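Local coordinates for protein thermostable monoacylglycerol lipase (Bacillus, PDB 4LHE) that catalyses the hydrolysis of monoacylglycerols to free fatty acid and glycerol, as a thermostable bacterial lipase of the alpha/beta hydrolase fold, at residues A[178-181]-A[182-185]; A[72-75]-A[76-80]; A[222-225]-A[226-230]; A[234-237]-A[238-242]. One frame throughout, in Å; residues are numbered along the deposited sequence.

Contact 1: residues A[178-181]-A[182-185]; sequences KAKL and DRIV
K180 and R183 run side by side along one flank of the turn, pointing the same way. The lysine folds over at CB-CG (chi2 -74°), which lays its CD and CE methylenes against the guanidinium: K180 CE stands over one face, 3.2 Å from R183 NH2. The two like-charged ends are near each other as well, K180 NZ lying 3.7 Å from R183 NH2. A counter-charge comes from the residue just before the arginine: R183 NH1 makes a salt bridge of 2.8 Å with D182 OD2; the carboxylate is thus likely to offset part of the repulsion.

Two backbone bonds close the turn. R183 N donates to K180 O at 3.0 Å and I184 N to L181 O at 2.8 Å, and in both the donor stands well above the carbonyl plane. These i to i+3 bonds belong to the short 3-10 turn by which the chain leaves helix 164-179 on its way to strand 188-193 of the alpha/beta hydrolase sheet.

The apolar pair lies on the buried side. L181 CD2 meets I184 CD1 at 4.1 Å, the two side chains again alongside each other, and both pack on E108 of helix 98-109. D182 O accepts from S212 OG.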
loop_
_atom_site.group_PDB
_atom_site.type_symbol
_atom_site.label_atom_id
_atom_site.label_comp_id
_atom_site.label_asym_id
_atom_site.label_seq_id
_atom_site.Cartn_x
_atom_site.Cartn_y
_atom_site.Cartn_z
ATOM N N LYS A 178 -7.460 11.714 -1.515
ATOM C CA LYS A 178 -8.330 12.199 -0.454
ATOM C C LYS A 178 -9.530 12.968 -1.018
ATOM O O LYS A 178 -10.659 12.813 -0.547
ATOM C CB LYS A 178 -7.534 13.102 0.475
ATOM C CG LYS A 178 -8.350 13.724 1.584
ATOM C CD LYS A 178 -7.474 14.716 2.317
ATOM C CE LYS A 178 -8.126 15.239 3.576
ATOM N NZ LYS A 178 -7.075 15.735 4.515
ATOM N N ALA A 179 -9.277 13.783 -2.037
ATOM C CA ALA A 179 -10.328 14.577 -2.671
ATOM C C ALA A 179 -11.462 13.702 -3.195
ATOM O O ALA A 179 -12.636 14.095 -3.164
ATOM C CB ALA A 179 -9.743 15.419 -3.804
ATOM N N LYS A 180 -11.110 12.511 -3.668
ATOM C CA LYS A 180 -12.073 11.670 -4.352
ATOM C C LYS A 180 -12.563 10.467 -3.549
ATOM O O LYS A 180 -13.046 9.519 -4.149
ATOM C CB LYS A 180 -11.484 11.181 -5.677
ATOM C CG LYS A 180 -11.158 12.279 -6.674
ATOM C CD LYS A 180 -12.424 12.835 -7.302
ATOM C CE LYS A 180 -12.690 14.279 -6.871
ATOM N NZ LYS A 180 -12.062 15.273 -7.793
ATOM N N LEU A 181 -12.465 10.508 -2.217
ATOM C CA LEU A 181 -12.911 9.386 -1.371
ATOM C C LEU A 181 -14.369 8.992 -1.613
ATOM O O LEU A 181 -14.715 7.805 -1.658
ATOM C CB LEU A 181 -12.681 9.697 0.113
ATOM C CG LEU A 181 -11.208 9.641 0.537
ATOM C CD1 LEU A 181 -10.990 10.031 1.988
ATOM C CD2 LEU A 181 -10.635 8.240 0.265
ATOM N N ASP A 182 -15.212 10.003 -1.792
ATOM C CA ASP A 182 -16.641 9.827 -2.052
ATOM C C ASP A 182 -16.949 8.914 -3.249
ATOM O O ASP A 182 -18.050 8.366 -3.352
ATOM C CB ASP A 182 -17.265 11.206 -2.268
ATOM C CG ASP A 182 -16.519 12.012 -3.313
ATOM O OD1 ASP A 182 -15.547 12.723 -2.950
ATOM O OD2 ASP A 182 -16.894 11.918 -4.501
ATOM N N ARG A 183 -15.982 8.753 -4.150
ATOM C CA ARG A 183 -16.132 7.848 -5.297
ATOM C C ARG A 183 -16.133 6.369 -4.886
ATOM O O ARG A 183 -16.562 5.506 -5.655
ATOM C CB ARG A 183 -15.003 8.076 -6.315
ATOM C CG ARG A 183 -14.744 9.544 -6.717
ATOM C CD ARG A 183 -15.641 10.016 -7.867
ATOM N NE ARG A 183 -15.189 11.283 -8.462
ATOM C CZ ARG A 183 -15.683 12.485 -8.156
ATOM N NH1 ARG A 183 -16.652 12.598 -7.253
ATOM N NH2 ARG A 183 -15.212 13.580 -8.753
ATOM N N ILE A 184 -15.635 6.080 -3.683
ATOM C CA ILE A 184 -15.505 4.700 -3.213
ATOM C C ILE A 184 -16.802 4.193 -2.580
ATOM O O ILE A 184 -17.257 4.740 -1.583
ATOM C CB ILE A 184 -14.358 4.557 -2.184
ATOM C CG1 ILE A 184 -13.023 4.971 -2.802
ATOM C CG2 ILE A 184 -14.253 3.128 -1.714
ATOM C CD1 ILE A 184 -11.846 4.945 -1.804
ATOM N N VAL A 185 -17.385 3.135 -3.144
ATOM C CA VAL A 185 -18.611 2.575 -2.577
ATOM C C VAL A 185 -18.529 1.090 -2.156
ATOM O O VAL A 185 -19.521 0.532 -1.660
ATOM C CB VAL A 185 -19.817 2.762 -3.536
ATOM C CG1 VAL A 185 -19.982 4.225 -3.931
ATOM C CG2 VAL A 185 -19.655 1.884 -4.756
#

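Contact 2: residues A[72-75]-A[76-80]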
loop_
_atom_site.group_PDB
_atom_site.type_symbol
_atom_site.label_atom_id
_atom_site.label_comp_id
_atom_site.label_asym_id
_atom_site.label_seq_id
_atom_site.Cartn_x
_atom_site.Cartn_y
_atom_site.Cartn_z
ATOM N N ASP A 72 3.457 6.905 -12.703
ATOM C CA ASP A 72 4.115 5.620 -12.940
ATOM C C ASP A 72 3.643 4.542 -11.942
ATOM O O ASP A 72 3.436 3.385 -12.312
ATOM C CB ASP A 72 5.648 5.766 -12.865
ATOM C CG ASP A 72 6.229 6.599 -14.013
ATOM O OD1 ASP A 72 5.731 6.496 -15.152
ATOM O OD2 ASP A 72 7.199 7.350 -13.772
ATOM N N TRP A 73 3.494 4.938 -10.680
ATOM C CA TRP A 73 3.097 4.025 -9.610
ATOM C C TRP A 73 1.661 3.588 -9.812
ATOM O O TRP A 73 1.338 2.399 -9.678
ATOM C CB TRP A 73 3.267 4.694 -8.234
ATOM C CG TRP A 73 4.642 5.288 -8.042
ATOM C CD1 TRP A 73 5.811 4.862 -8.615
ATOM C CD2 TRP A 73 4.983 6.422 -7.230
ATOM N NE1 TRP A 73 6.855 5.669 -8.209
ATOM C CE2 TRP A 73 6.369 6.632 -7.362
ATOM C CE3 TRP A 73 4.247 7.278 -6.406
ATOM C CZ2 TRP A 73 7.034 7.660 -6.692
ATOM C CZ3 TRP A 73 4.912 8.311 -5.754
ATOM C CH2 TRP A 73 6.285 8.489 -5.903
ATOM N N VAL A 74 0.802 4.545 -10.158
ATOM C CA VAL A 74 -0.576 4.228 -10.540
ATOM C C VAL A 74 -0.612 3.254 -11.706
ATOM O O VAL A 74 -1.405 2.298 -11.713
ATOM C CB VAL A 74 -1.394 5.501 -10.869
ATOM C CG1 VAL A 74 -2.700 5.139 -11.594
ATOM C CG2 VAL A 74 -1.683 6.249 -9.591
ATOM N N ALA A 75 0.254 3.484 -12.692
ATOM C CA ALA A 75 0.308 2.595 -13.838
ATOM C C ALA A 75 0.691 1.173 -13.415
ATOM O O ALA A 75 0.102 0.215 -13.902
ATOM C CB ALA A 75 1.250 3.129 -14.900
ATOM N N SER A 76 1.660 1.034 -12.505
ATOM C CA SER A 76 2.062 -0.291 -12.012
ATOM C C SER A 76 0.893 -1.003 -11.376
ATOM O O SER A 76 0.706 -2.193 -11.585
ATOM C CB SER A 76 3.164 -0.178 -10.954
ATOM O OG SER A 76 4.354 0.331 -11.498
ATOM N N VAL A 77 0.127 -0.274 -10.569
ATOM C CA VAL A 77 -1.039 -0.847 -9.899
ATOM C C VAL A 77 -2.177 -1.135 -10.881
ATOM O O VAL A 77 -2.890 -2.142 -10.751
ATOM C CB VAL A 77 -1.538 0.082 -8.794
ATOM C CG1 VAL A 77 -2.702 -0.549 -8.075
ATOM C CG2 VAL A 77 -0.413 0.351 -7.817
ATOM N N GLU A 78 -2.344 -0.259 -11.870
ATOM C CA GLU A 78 -3.391 -0.452 -12.882
ATOM C C GLU A 78 -3.164 -1.713 -13.696
ATOM O O GLU A 78 -4.113 -2.427 -14.028
ATOM C CB GLU A 78 -3.454 0.742 -13.838
ATOM C CG GLU A 78 -4.244 1.924 -13.309
ATOM C CD GLU A 78 -5.749 1.712 -13.380
ATOM O OE1 GLU A 78 -6.204 0.617 -13.807
ATOM O OE2 GLU A 78 -6.479 2.661 -13.015
ATOM N N GLU A 79 -1.899 -1.953 -14.036
ATOM C CA GLU A 79 -1.452 -3.138 -14.779
ATOM C C GLU A 79 -1.625 -4.396 -13.932
ATOM O O GLU A 79 -1.922 -5.478 -14.457
ATOM C CB GLU A 79 0.016 -2.950 -15.185
ATOM C CG GLU A 79 0.773 -4.215 -15.552
ATOM C CD GLU A 79 2.224 -3.937 -15.947
ATOM O OE1 GLU A 79 2.573 -4.148 -17.126
ATOM O OE2 GLU A 79 3.017 -3.521 -15.078
ATOM N N GLY A 80 -1.452 -4.267 -12.618
ATOM C CA GLY A 80 -1.740 -5.388 -11.732
ATOM C C GLY A 80 -3.231 -5.682 -11.628
ATOM O O GLY A 80 -3.656 -6.840 -11.607
HETATM O O HOH W 1 4.645 2.018 -14.268
#
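S76 N donates to D72 O at 3.0 Å. The serine rotamer, with OG anti to the carbonyl carbon (chi1 -66°), places the hydroxyl on the side of that D72 carbonyl, where a water spans the two oxygens: it donates to D72 O at 2.7 Å and is hydrogen-bonded to S76 OG at 3.3 Å. The hydroxyl has a further partner in K56 N, so it also ties the helix to the loop that holds K56.

V77 N follows with a bond of 3.1 Å to W73 O, the donor tilted 20° from the carbonyl plane. V77 CG2 rests against the acceptor of that bond, 3.3 Å from W73 O. This is regular alpha-helix, part of helix 70-87 in the alpha/beta hydrolase fold, and its inner face lies on the central sheet, where V77 touches L24 and V26 of strand 21-26. W73 sets its ring edge-to-face with that of H58.

E78 N reaches V74 O at 2.7 Å, nearly along the C=O axis. Its side chain starts beside V74, with E78 CG 4.0 Å from V74 CG1, the two running the same way; the bend at chi2 (-76°) then carries the carboxylate off the turn, where E78 OE1 is hydrogen-bonded to H110 NE2. V74 also packs on L102 and Y105 of helix 98-109.

E79 N donates to A75 O at 3.0 Å, and its CB lies against the same oxygen. G80 N then bonds back to S76 O.

Contact 3: residues A[222-225]-A[226-230]. With SO4 (sulfate ion), chain D.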
loop_
_atom_site.group_PDB
_atom_site.type_symbol
_atom_site.label_atom_id
_atom_site.label_comp_id
_atom_site.label_asym_id
_atom_site.label_seq_id
_atom_site.Cartn_x
_atom_site.Cartn_y
_atom_site.Cartn_z
ATOM N N ARG A 222 -2.844 -3.395 17.857
ATOM C CA ARG A 222 -2.310 -2.943 19.146
ATOM C C ARG A 222 -0.840 -3.257 19.409
ATOM O O ARG A 222 -0.225 -2.636 20.287
ATOM C CB ARG A 222 -3.175 -3.482 20.290
ATOM C CG ARG A 222 -4.062 -2.424 20.923
ATOM C CD ARG A 222 -5.566 -2.695 20.798
ATOM N NE ARG A 222 -6.285 -1.426 20.930
ATOM C CZ ARG A 222 -7.590 -1.295 21.135
ATOM N NH1 ARG A 222 -8.369 -2.365 21.242
ATOM N NH2 ARG A 222 -8.114 -0.080 21.228
ATOM N N ASN A 223 -0.276 -4.202 18.658
ATOM C CA ASN A 223 1.111 -4.618 18.885
ATOM C C ASN A 223 2.018 -4.364 17.673
ATOM O O ASN A 223 2.978 -5.096 17.450
ATOM C CB ASN A 223 1.159 -6.103 19.273
ATOM C CG ASN A 223 2.421 -6.475 20.057
ATOM O OD1 ASN A 223 3.146 -5.606 20.560
ATOM N ND2 ASN A 223 2.685 -7.778 20.160
ATOM N N SER A 224 1.718 -3.330 16.894
ATOM C CA SER A 224 2.474 -3.076 15.673
ATOM C C SER A 224 2.749 -1.611 15.477
ATOM O O SER A 224 1.929 -0.768 15.823
ATOM C CB SER A 224 1.700 -3.573 14.448
ATOM O OG SER A 224 1.565 -4.973 14.466
ATOM N N TYR A 225 3.889 -1.306 14.875
ATOM C CA TYR A 225 4.129 0.050 14.417
ATOM C C TYR A 225 3.798 0.104 12.924
ATOM O O TYR A 225 3.208 -0.833 12.372
ATOM C CB TYR A 225 5.604 0.431 14.535
ATOM C CG TYR A 225 6.154 0.440 15.943
ATOM C CD1 TYR A 225 5.311 0.500 17.049
ATOM C CD2 TYR A 225 7.529 0.387 16.161
ATOM C CE1 TYR A 225 5.834 0.502 18.339
ATOM C CE2 TYR A 225 8.057 0.388 17.437
ATOM C CZ TYR A 225 7.207 0.449 18.520
ATOM O OH TYR A 225 7.747 0.450 19.788
ATOM N N HIS A 226 4.188 1.196 12.281
ATOM C CA HIS A 226 3.792 1.455 10.896
ATOM C C HIS A 226 3.779 0.283 9.919
ATOM O O HIS A 226 2.788 0.074 9.211
ATOM C CB HIS A 226 4.659 2.551 10.298
ATOM C CG HIS A 226 4.228 2.974 8.929
ATOM N ND1 HIS A 226 2.937 3.367 8.650
ATOM C CD2 HIS A 226 4.914 3.080 7.765
ATOM C CE1 HIS A 226 2.845 3.704 7.375
ATOM N NE2 HIS A 226 4.031 3.538 6.814
ATOM N N VAL A 227 4.886 -0.447 9.855
ATOM C CA VAL A 227 5.036 -1.533 8.877
ATOM C C VAL A 227 4.328 -2.784 9.387
ATOM O O VAL A 227 4.958 -3.811 9.629
ATOM C CB VAL A 227 6.504 -1.861 8.634
ATOM C CG1 VAL A 227 6.659 -2.791 7.404
ATOM C CG2 VAL A 227 7.279 -0.579 8.409
ATOM N N ALA A 228 3.011 -2.677 9.551
ATOM C CA ALA A 228 2.207 -3.669 10.277
ATOM C C ALA A 228 2.171 -5.060 9.607
ATOM O O ALA A 228 1.993 -6.075 10.275
ATOM C CB ALA A 228 0.784 -3.116 10.472
ATOM N N THR A 229 2.356 -5.092 8.287
ATOM C CA THR A 229 2.273 -6.332 7.509
ATOM C C THR A 229 3.436 -7.268 7.820
ATOM O O THR A 229 3.378 -8.472 7.548
ATOM C CB THR A 229 2.268 -6.025 6.005
ATOM O OG1 THR A 229 3.398 -5.195 5.690
ATOM C CG2 THR A 229 0.983 -5.292 5.603
ATOM N N LEU A 230 4.504 -6.706 8.376
ATOM C CA LEU A 230 5.661 -7.499 8.759
ATOM C C LEU A 230 5.782 -7.590 10.281
ATOM O O LEU A 230 6.662 -8.295 10.797
ATOM C CB LEU A 230 6.935 -6.864 8.216
ATOM C CG LEU A 230 7.168 -6.776 6.711
ATOM C CD1 LEU A 230 8.495 -6.074 6.450
ATOM C CD2 LEU A 230 7.183 -8.135 6.111
HETATM S S SO4 D . 5.588 3.518 3.354
HETATM O O1 SO4 D . 6.893 3.696 2.722
HETATM O O2 SO4 D . 5.391 2.093 3.691
HETATM O O3 SO4 D . 5.543 4.301 4.589
HETATM O O4 SO4 D . 4.573 4.021 2.424
#
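H226 NE2 donates to SO4 O3 at 2.8 Å with an N-H...O angle of 147°, and the sulfate sits at the edge of the imidazole with its sulfur in the ring plane. On the other ring nitrogen, H226 ND1 is hydrogen-bonded to D196 OD2, and the side chain touches S97, whose OG also binds the sulfate. This is the geometry of a Ser-His-Asp triad with S97 on a nucleophile elbow, as in other alpha/beta hydrolases, and H226 is probably its histidine. The anion, probably from the crystallisation liquor, is bonded in addition to F29 N and T30 N.

With CG anti to the backbone N (chi1 -174°), the imidazole extends from the loop to the sulfate. An alanine here would remove the ring and is likely to leave D196 and the sulfate without the group that lies between them.

The loop that carries the histidine links strand 216-221 to helix 234-247. Its backbone is held from outside, H226 N by D148 OD2 and H226 O by N120 ND2. Just after the histidine the chain folds back in an inverse gamma turn centred on V227, with a weak bond of 2.8 Å from A228 N to H226 O. Y225, just before it, sets its ring edge-to-face with H197. The fold-back brings A228 against S224, whose OG is hydrogen-bonded to D233 OD2, and there S224 CB meets A228 CB at 4.1 Å.

Contact 4: residues A[234-237]-A[238-242]; sequences QPMI and IERSL
S241 OG donates to I237 O at 2.6 Å, and S241 N gives the same oxygen a second bond of 3.1 Å. The two donors arrive from opposite faces of the carbonyl plane, and it is the serine rotamer, OG anti to the carbonyl carbon (chi1 -60°), that turns the hydroxyl back to the preceding turn. An alanine in its place lacks the hydroxyl and would probably leave I237 O with the backbone N-H as its one donor from this residue, one face of the carbonyl without its mate.

Q234 stretches out with CG anti to the backbone N (chi1 -177°) and an extended chain beyond. I238 lies alongside, pointing the same way, with I238 CD1 3.9 Å from Q234 CG; the amide ends elsewhere, Q234 NE2 being hydrogen-bonded to T229 O.

M236 is fully extended, whereas R240 bends at chi2 and chi3, and M236 CE approaches the guanidinium obliquely, 4.3 Å from R240 NE. Both residues pack on V219.

I237 and S241 lie on F191 of strand 188-193, and I238 on A42 of helix 37-45. The backbone bonds from I238 N to Q234 O onward are those of the first turns of an alpha-helix, here the C-terminal helix 234-247 set against the sheet of an alpha/beta hydrolase.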
loop_
_atom_site.group_PDB
_atom_site.type_symbol
_atom_site.label_atom_id
_atom_site.label_comp_id
_atom_site.label_asym_id
_atom_site.label_seq_id
_atom_site.Cartn_x
_atom_site.Cartn_y
_atom_site.Cartn_z
ATOM N N GLN A 234 0.846 -9.222 12.146
ATOM C CA GLN A 234 0.734 -9.903 10.838
ATOM C C GLN A 234 -0.334 -11.019 10.760
ATOM O O GLN A 234 -1.172 -10.998 9.868
ATOM C CB GLN A 234 2.098 -10.432 10.368
ATOM C CG GLN A 234 2.077 -11.085 8.995
ATOM C CD GLN A 234 3.363 -11.816 8.695
ATOM O OE1 GLN A 234 3.514 -12.992 9.030
ATOM N NE2 GLN A 234 4.305 -11.125 8.053
ATOM N N PRO A 235 -0.323 -11.987 11.694
ATOM C CA PRO A 235 -1.338 -13.046 11.571
ATOM C C PRO A 235 -2.774 -12.521 11.725
ATOM O O PRO A 235 -3.695 -13.012 11.055
ATOM C CB PRO A 235 -0.994 -13.997 12.725
ATOM C CG PRO A 235 0.427 -13.657 13.109
ATOM C CD PRO A 235 0.556 -12.200 12.862
ATOM N N MET A 236 -2.966 -11.524 12.583
ATOM C CA MET A 236 -4.272 -10.900 12.740
ATOM C C MET A 236 -4.733 -10.206 11.435
ATOM O O MET A 236 -5.885 -10.350 11.009
ATOM C CB MET A 236 -4.244 -9.923 13.922
ATOM C CG MET A 236 -5.489 -9.073 14.036
ATOM S SD MET A 236 -5.585 -8.063 15.528
ATOM C CE MET A 236 -7.315 -7.573 15.427
ATOM N N ILE A 237 -3.832 -9.484 10.786
ATOM C CA ILE A 237 -4.152 -8.891 9.484
ATOM C C ILE A 237 -4.558 -9.931 8.450
ATOM O O ILE A 237 -5.518 -9.735 7.698
ATOM C CB ILE A 237 -2.960 -8.093 8.922
ATOM C CG1 ILE A 237 -2.597 -6.942 9.867
ATOM C CG2 ILE A 237 -3.287 -7.554 7.520
ATOM C CD1 ILE A 237 -1.292 -6.196 9.447
ATOM N N ILE A 238 -3.819 -11.037 8.402
ATOM C CA ILE A 238 -4.104 -12.091 7.445
ATOM C C ILE A 238 -5.463 -12.763 7.720
ATOM O O ILE A 238 -6.263 -12.954 6.800
ATOM C CB ILE A 238 -2.953 -13.130 7.404
ATOM C CG1 ILE A 238 -1.739 -12.557 6.645
ATOM C CG2 ILE A 238 -3.428 -14.428 6.762
ATOM C CD1 ILE A 238 -0.403 -13.309 6.882
ATOM N N GLU A 239 -5.720 -13.102 8.978
ATOM C CA GLU A 239 -6.930 -13.830 9.372
ATOM C C GLU A 239 -8.195 -12.964 9.235
ATOM O O GLU A 239 -9.239 -13.439 8.770
ATOM C CB GLU A 239 -6.744 -14.375 10.809
ATOM C CG GLU A 239 -7.979 -14.949 11.494
ATOM C CD GLU A 239 -7.677 -15.487 12.906
ATOM O OE1 GLU A 239 -6.576 -15.198 13.450
ATOM O OE2 GLU A 239 -8.541 -16.206 13.466
ATOM N N ARG A 240 -8.099 -11.686 9.604
ATOM C CA ARG A 240 -9.234 -10.778 9.445
ATOM C C ARG A 240 -9.518 -10.446 7.980
ATOM O O ARG A 240 -10.674 -10.246 7.601
ATOM C CB ARG A 240 -9.027 -9.492 10.254
ATOM C CG ARG A 240 -9.188 -9.674 11.750
ATOM C CD ARG A 240 -10.664 -9.710 12.166
ATOM N NE ARG A 240 -10.889 -8.856 13.332
ATOM C CZ ARG A 240 -11.674 -7.786 13.324
ATOM N NH1 ARG A 240 -12.325 -7.453 12.214
ATOM N NH2 ARG A 240 -11.810 -7.053 14.420
ATOM N N SER A 241 -8.473 -10.376 7.158
ATOM C CA SER A 241 -8.667 -10.107 5.741
ATOM C C SER A 241 -9.344 -11.292 5.037
ATOM O O SER A 241 -10.240 -11.108 4.205
ATOM C CB SER A 241 -7.326 -9.760 5.068
ATOM O OG SER A 241 -6.736 -8.611 5.665
ATOM N N LEU A 242 -8.885 -12.499 5.349
ATOM C CA LEU A 242 -9.457 -13.727 4.789
ATOM C C LEU A 242 -10.942 -13.834 5.108
ATOM O O LEU A 242 -11.741 -14.233 4.259
ATOM C CB LEU A 242 -8.703 -14.942 5.353
ATOM C CG LEU A 242 -7.366 -15.143 4.635
ATOM C CD1 LEU A 242 -6.547 -16.289 5.168
ATOM C CD2 LEU A 242 -7.636 -15.364 3.156
#

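From the N terminus the four contacts come in series; each is local, joining adjacent segments with no long loop closed between them, and none nests in or crosses another. Contact 2 lies within helix 70-87, beside the sheet and helix 98-109. Contact 1 ends helix 164-179 and leads toward strand 188-193; its centre is about 19 Å from that of contact 2, without touching it. Contact 3 forms the loop after edge strand 216-221 that carries the probable catalytic histidine, and contact 4 begins the following helix, 234-247. These last two meet where A228 O packs on I237 CD1, while contacts 2 and 3 lie on opposite sides of the chain's centre.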